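Local coordinates for protein phosphonopyruvate hydrolase (Variovorax sp., PDB 2HJP) that hydrolyses the phosphorus-carbon bond of phosphonopyruvate to give pyruvate and phosphate, using a divalent metal ion such as magnesium, cobalt or manganese, at residues 75-87 against 99-113. Numbering follows the deposited sequence.
Sequences SIPLIADIDTGFG and YEAAGASAIVMEDKT. With MG (magnesium ion), chain C; XYS (alpha-D-xylopyranose), chain B; PPR (phosphonopyruvate), chain G.
Ala80 N donates to Ala106 O at 2.8 Å, and Val108 N returns a bond to Ala80 O at 2.9 Å. Ser105 N donates to Leu78 O at 2.7 Å. Further along, Ile82 N bonds to Val108 O and Glu110 N to Asp83 O, so pairing continues past the end of strand 78-81. Asp81, the last residue of that strand, binds magnesium through OD2, at 2.1 Å from the metal. Its CG lies anti to the backbone N (chi1 -178°), which carries the carboxylate out toward the metal. OD1 accepts from Asp83 N in an Asx turn, met from above the carboxylate plane, and this helps fix the rotation of the group. A metal-bound water lies between Asp81 OD1 and Glu110 OE2, within hydrogen-bonding distance of both carboxylates. Two phosphonopyruvate oxygens and two more waters complete the six ligands of magnesium. The two strands run parallel, with helix 89-102 between them in sequence. Strands and helix together form one beta-alpha-beta unit of the TIM barrel of the PEP mutase/isocitrate lyase superfamily. Ile79 and Val108 point to the same side of the sheet as Asp81, and their CG2 methyls meet at 3.8 Å. On the other side, Ala80 and Ile107 turn toward the helix. Ile82 CG2 sits almost centrally over one face of the Tyr99 ring, 3.7 Å from its centroid, in a CH-pi contact. Ala80 CB approaches the same ring at CD1. Phe86 CE2 comes within 3.7 Å of Tyr99 OH, which hydrogen-bonds to His63. Replacing Tyr99 with an alanine would probably leave Ile82 CG2 without its ring face and His63 without its hydroxyl partner. Within the type II' turn from Ile82 to Gly85, Thr84 CG2 packs against Glu110 CG, and Met109 SD lies 3.8 Å from Gly85 CA.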
loop_
_atom_site.group_PDB
_atom_site.type_symbol
_atom_site.label_atom_id
_atom_site.label_comp_id
_atom_site.label_asym_id
_atom_site.label_seq_id
_atom_site.Cartn_x
_atom_site.Cartn_y
_atom_site.Cartn_z
ATOM N N SER A 75 -10.034 19.003 9.282
ATOM C CA SER A 75 -10.036 20.286 8.604
ATOM C C SER A 75 -8.911 21.157 9.184
ATOM O O SER A 75 -8.638 22.250 8.678
ATOM C CB SER A 75 -11.412 20.997 8.808
ATOM O OG SER A 75 -11.474 21.576 10.128
ATOM N N ILE A 76 -8.198 20.665 10.211
ATOM C CA ILE A 76 -7.153 21.476 10.823
ATOM C C ILE A 76 -5.775 20.998 10.287
ATOM O O ILE A 76 -5.692 19.890 9.771
ATOM C CB ILE A 76 -7.218 21.392 12.385
ATOM C CG1 ILE A 76 -7.100 19.934 12.850
ATOM C CG2 ILE A 76 -8.526 22.072 12.865
ATOM C CD1 ILE A 76 -8.234 19.020 12.580
ATOM N N PRO A 77 -4.706 21.824 10.386
ATOM C CA PRO A 77 -3.367 21.444 9.888
ATOM C C PRO A 77 -2.768 20.172 10.501
ATOM O O PRO A 77 -2.900 19.910 11.709
ATOM C CB PRO A 77 -2.483 22.646 10.261
ATOM C CG PRO A 77 -3.461 23.789 10.299
ATOM C CD PRO A 77 -4.677 23.186 10.969
ATOM N N LEU A 78 -2.053 19.449 9.673
ATOM C CA LEU A 78 -1.385 18.213 10.075
ATOM C C LEU A 78 0.113 18.513 9.962
ATOM O O LEU A 78 0.578 18.989 8.906
ATOM C CB LEU A 78 -1.733 17.074 9.080
ATOM C CG LEU A 78 -0.842 15.835 9.208
ATOM C CD1 LEU A 78 -0.946 15.270 10.627
ATOM C CD2 LEU A 78 -1.305 14.772 8.112
ATOM N N ILE A 79 0.839 18.245 11.042
ATOM C CA ILE A 79 2.267 18.402 11.111
ATOM C C ILE A 79 2.741 16.948 11.059
ATOM O O ILE A 79 2.453 16.168 11.994
ATOM C CB ILE A 79 2.669 18.995 12.457
ATOM C CG1 ILE A 79 1.993 20.351 12.667
ATOM C CG2 ILE A 79 4.210 19.049 12.547
ATOM C CD1 ILE A 79 0.538 20.280 13.113
ATOM N N ALA A 80 3.442 16.569 9.984
ATOM C CA ALA A 80 3.937 15.198 9.865
ATOM C C ALA A 80 5.391 15.009 10.333
ATOM O O ALA A 80 6.274 15.805 9.983
ATOM C CB ALA A 80 3.801 14.740 8.384
ATOM N N ASP A 81 5.625 13.930 11.096
ATOM C CA ASP A 81 6.945 13.544 11.568
ATOM C C ASP A 81 7.675 12.742 10.439
ATOM O O ASP A 81 7.229 11.661 10.072
ATOM C CB ASP A 81 6.765 12.639 12.797
ATOM C CG ASP A 81 8.072 12.189 13.421
ATOM O OD1 ASP A 81 9.177 12.504 12.913
ATOM O OD2 ASP A 81 7.970 11.484 14.458
ATOM N N ILE A 82 8.767 13.260 9.871
ATOM C CA ILE A 82 9.464 12.471 8.837
ATOM C C ILE A 82 10.818 11.977 9.319
ATOM O O ILE A 82 11.755 11.749 8.531
ATOM C CB ILE A 82 9.576 13.251 7.474
ATOM C CG1 ILE A 82 10.372 14.542 7.649
ATOM C CG2 ILE A 82 8.152 13.569 6.990
ATOM C CD1 ILE A 82 10.821 15.200 6.347
ATOM N N ASP A 83 10.912 11.798 10.631
ATOM C CA ASP A 83 12.119 11.270 11.272
ATOM C C ASP A 83 13.365 11.991 10.778
ATOM O O ASP A 83 13.452 13.207 10.988
ATOM C CB ASP A 83 12.235 9.759 11.018
ATOM C CG ASP A 83 11.192 8.909 11.844
ATOM O OD1 ASP A 83 11.374 7.654 11.851
ATOM O OD2 ASP A 83 10.191 9.439 12.455
ATOM N N THR A 84 14.320 11.266 10.153
ATOM C CA THR A 84 15.496 11.944 9.656
ATOM C C THR A 84 15.428 12.208 8.161
ATOM O O THR A 84 16.452 12.389 7.523
ATOM C CB THR A 84 16.821 11.166 9.924
ATOM O OG1 THR A 84 16.771 9.895 9.280
ATOM C CG2 THR A 84 17.039 10.986 11.361
ATOM N N GLY A 85 14.231 12.207 7.597
ATOM C CA GLY A 85 14.079 12.450 6.169
ATOM C C GLY A 85 14.171 11.203 5.326
ATOM O O GLY A 85 14.207 11.264 4.085
ATOM N N PHE A 86 14.221 10.057 6.004
ATOM C CA PHE A 86 14.351 8.763 5.312
ATOM C C PHE A 86 15.560 8.674 4.393
ATOM O O PHE A 86 15.500 7.999 3.388
ATOM C CB PHE A 86 13.106 8.450 4.486
ATOM C CG PHE A 86 11.861 8.481 5.289
ATOM C CD1 PHE A 86 11.648 7.501 6.267
ATOM C CD2 PHE A 86 10.973 9.547 5.191
ATOM C CE1 PHE A 86 10.579 7.600 7.157
ATOM C CE2 PHE A 86 9.903 9.655 6.053
ATOM C CZ PHE A 86 9.690 8.675 7.060
ATOM N N GLY A 87 16.664 9.324 4.730
ATOM C CA GLY A 87 17.820 9.238 3.860
ATOM C C GLY A 87 18.573 10.548 3.872
ATOM O O GLY A 87 18.481 11.289 4.852
ATOM N N TYR A 99 4.745 14.184 0.997
ATOM C CA TYR A 99 4.044 14.565 2.249
ATOM C C TYR A 99 3.147 15.798 1.987
ATOM O O TYR A 99 1.982 15.832 2.385
ATOM C CB TYR A 99 5.043 14.820 3.351
ATOM C CG TYR A 99 5.376 13.554 4.060
ATOM C CD1 TYR A 99 4.574 13.098 5.117
ATOM C CD2 TYR A 99 6.442 12.734 3.613
ATOM C CE1 TYR A 99 4.813 11.821 5.714
ATOM C CE2 TYR A 99 6.691 11.456 4.222
ATOM C CZ TYR A 99 5.882 11.011 5.274
ATOM O OH TYR A 99 6.253 9.831 5.941
ATOM N N GLU A 100 3.670 16.774 1.239
ATOM C CA GLU A 100 2.858 17.952 0.863
ATOM C C GLU A 100 1.636 17.523 0.051
ATOM O O GLU A 100 0.487 17.874 0.372
ATOM C CB GLU A 100 3.686 18.944 0.032
ATOM C CG GLU A 100 2.914 20.253 -0.241
ATOM C CD GLU A 100 3.802 21.310 -0.907
ATOM O OE1 GLU A 100 4.912 20.963 -1.353
ATOM O OE2 GLU A 100 3.392 22.480 -1.005
ATOM N N ALA A 101 1.866 16.693 -0.963
ATOM C CA ALA A 101 0.757 16.220 -1.772
ATOM C C ALA A 101 -0.220 15.388 -0.937
ATOM O O ALA A 101 -1.427 15.400 -1.261
ATOM C CB ALA A 101 1.264 15.404 -2.966
ATOM N N ALA A 102 0.265 14.693 0.107
ATOM C CA ALA A 102 -0.630 13.895 0.995
ATOM C C ALA A 102 -1.560 14.830 1.843
ATOM O O ALA A 102 -2.567 14.382 2.426
ATOM C CB ALA A 102 0.213 12.971 1.938
ATOM N N GLY A 103 -1.206 16.124 1.908
ATOM C CA GLY A 103 -2.022 17.093 2.598
ATOM C C GLY A 103 -1.438 17.548 3.934
ATOM O O GLY A 103 -2.132 18.230 4.673
ATOM N N ALA A 104 -0.228 17.115 4.278
ATOM C CA ALA A 104 0.430 17.637 5.505
ATOM C C ALA A 104 0.748 19.149 5.337
ATOM O O ALA A 104 1.067 19.613 4.209
ATOM C CB ALA A 104 1.722 16.882 5.770
ATOM N N SER A 105 0.641 19.914 6.413
ATOM C CA SER A 105 0.913 21.352 6.318
ATOM C C SER A 105 2.373 21.675 6.785
ATOM O O SER A 105 2.888 22.795 6.534
ATOM C CB SER A 105 -0.108 22.155 7.128
ATOM O OG SER A 105 -1.374 22.234 6.442
ATOM N N ALA A 106 3.038 20.670 7.372
ATOM C CA ALA A 106 4.421 20.803 7.870
ATOM C C ALA A 106 5.030 19.434 8.013
ATOM O O ALA A 106 4.294 18.418 8.088
ATOM C CB ALA A 106 4.404 21.450 9.261
ATOM N N ILE A 107 6.367 19.420 8.068
ATOM C CA ILE A 107 7.111 18.214 8.345
ATOM C C ILE A 107 8.113 18.674 9.399
ATOM O O ILE A 107 8.438 19.850 9.500
ATOM C CB ILE A 107 7.846 17.616 7.132
ATOM C CG1 ILE A 107 8.671 18.662 6.338
ATOM C CG2 ILE A 107 6.792 17.014 6.231
ATOM C CD1 ILE A 107 9.976 19.076 6.990
ATOM N N VAL A 108 8.491 17.729 10.247
ATOM C CA VAL A 108 9.494 17.883 11.310
ATOM C C VAL A 108 10.548 16.819 10.922
ATOM O O VAL A 108 10.250 15.631 10.787
ATOM C CB VAL A 108 8.938 17.565 12.714
ATOM C CG1 VAL A 108 10.129 17.554 13.810
ATOM C CG2 VAL A 108 7.922 18.615 13.071
ATOM N N MET A 109 11.798 17.265 10.794
ATOM C CA MET A 109 12.929 16.415 10.427
ATOM C C MET A 109 14.050 16.705 11.464
ATOM O O MET A 109 14.353 17.859 11.741
ATOM C CB MET A 109 13.410 16.763 9.004
ATOM C CG MET A 109 14.494 15.872 8.536
ATOM S SD MET A 109 14.942 16.095 6.817
ATOM C CE MET A 109 15.151 17.880 6.701
ATOM N N GLU A 110 14.605 15.663 12.062
ATOM C CA GLU A 110 15.656 15.808 13.111
ATOM C C GLU A 110 17.058 15.564 12.597
ATOM O O GLU A 110 17.268 14.894 11.559
ATOM C CB GLU A 110 15.358 14.820 14.260
ATOM C CG GLU A 110 15.409 13.356 13.755
ATOM C CD GLU A 110 14.371 12.459 14.461
ATOM O OE1 GLU A 110 14.677 11.283 14.676
ATOM O OE2 GLU A 110 13.267 12.946 14.806
ATOM N N ASP A 111 18.043 16.077 13.329
ATOM C CA ASP A 111 19.426 15.946 12.855
ATOM C C ASP A 111 20.207 14.720 13.381
ATOM O O ASP A 111 21.452 14.731 13.426
ATOM C CB ASP A 111 20.209 17.247 13.128
ATOM C CG ASP A 111 20.159 17.677 14.593
ATOM O OD1 ASP A 111 19.600 16.940 15.434
ATOM O OD2 ASP A 111 20.675 18.769 14.908
ATOM N N LYS A 112 19.492 13.676 13.771
ATOM C CA LYS A 112 20.160 12.458 14.224
ATOM C C LYS A 112 20.773 11.818 12.947
ATOM O O LYS A 112 20.277 12.030 11.827
ATOM C CB LYS A 112 19.149 11.489 14.837
ATOM C CG LYS A 112 18.439 12.051 16.037
ATOM C CD LYS A 112 17.951 11.005 17.085
ATOM C CE LYS A 112 17.003 9.980 16.556
ATOM N NZ LYS A 112 16.700 8.960 17.629
ATOM N N THR A 113 21.829 11.049 13.109
ATOM C CA THR A 113 22.430 10.381 11.966
ATOM C C THR A 113 21.485 9.232 11.735
ATOM O O THR A 113 20.708 8.861 12.634
ATOM C CB THR A 113 23.799 9.775 12.286
ATOM O OG1 THR A 113 23.618 8.756 13.274
ATOM C CG2 THR A 113 24.725 10.831 12.848
HETATM MG MG MG C . 9.157 10.753 15.999
HETATM C C1 XYS B . -15.315 19.283 10.622
HETATM C C2 XYS B . -16.149 18.937 9.355
HETATM C C3 XYS B . -15.412 19.535 8.115
HETATM C C4 XYS B . -15.128 21.070 8.266
HETATM C C5 XYS B . -14.699 21.538 9.672
HETATM O O1 XYS B . -13.991 18.700 10.685
HETATM O O2 XYS B . -16.219 17.516 9.214
HETATM O O3 XYS B . -16.158 19.257 6.897
HETATM O O4 XYS B . -14.336 21.676 7.222
HETATM O O5 XYS B . -15.231 20.708 10.807
HETATM C C1 PPR G . 7.189 11.369 17.889
HETATM O O1 PPR G . 6.072 11.629 18.499
HETATM O "O2'" PPR G . 7.346 10.483 17.093
HETATM C C2 PPR G . 8.312 12.298 18.244
HETATM C C3 PPR G . 8.551 12.917 19.437
HETATM O O2 PPR G . 9.158 12.496 17.233
HETATM P P PPR G . 9.488 11.735 20.522
HETATM O O1P PPR G . 10.830 11.517 19.769
HETATM O O2P PPR G . 8.609 10.460 20.630
HETATM O O3P PPR G . 9.706 12.466 21.762
HETATM O O HOH W 1 -2.561 19.868 6.857
HETATM O O HOH W 2 10.820 11.546 14.947
HETATM O O HOH W 3 11.642 14.752 13.247
HETATM O O HOH W 4 9.268 8.884 14.988
HETATM O O HOH W 5 10.397 9.812 17.407
#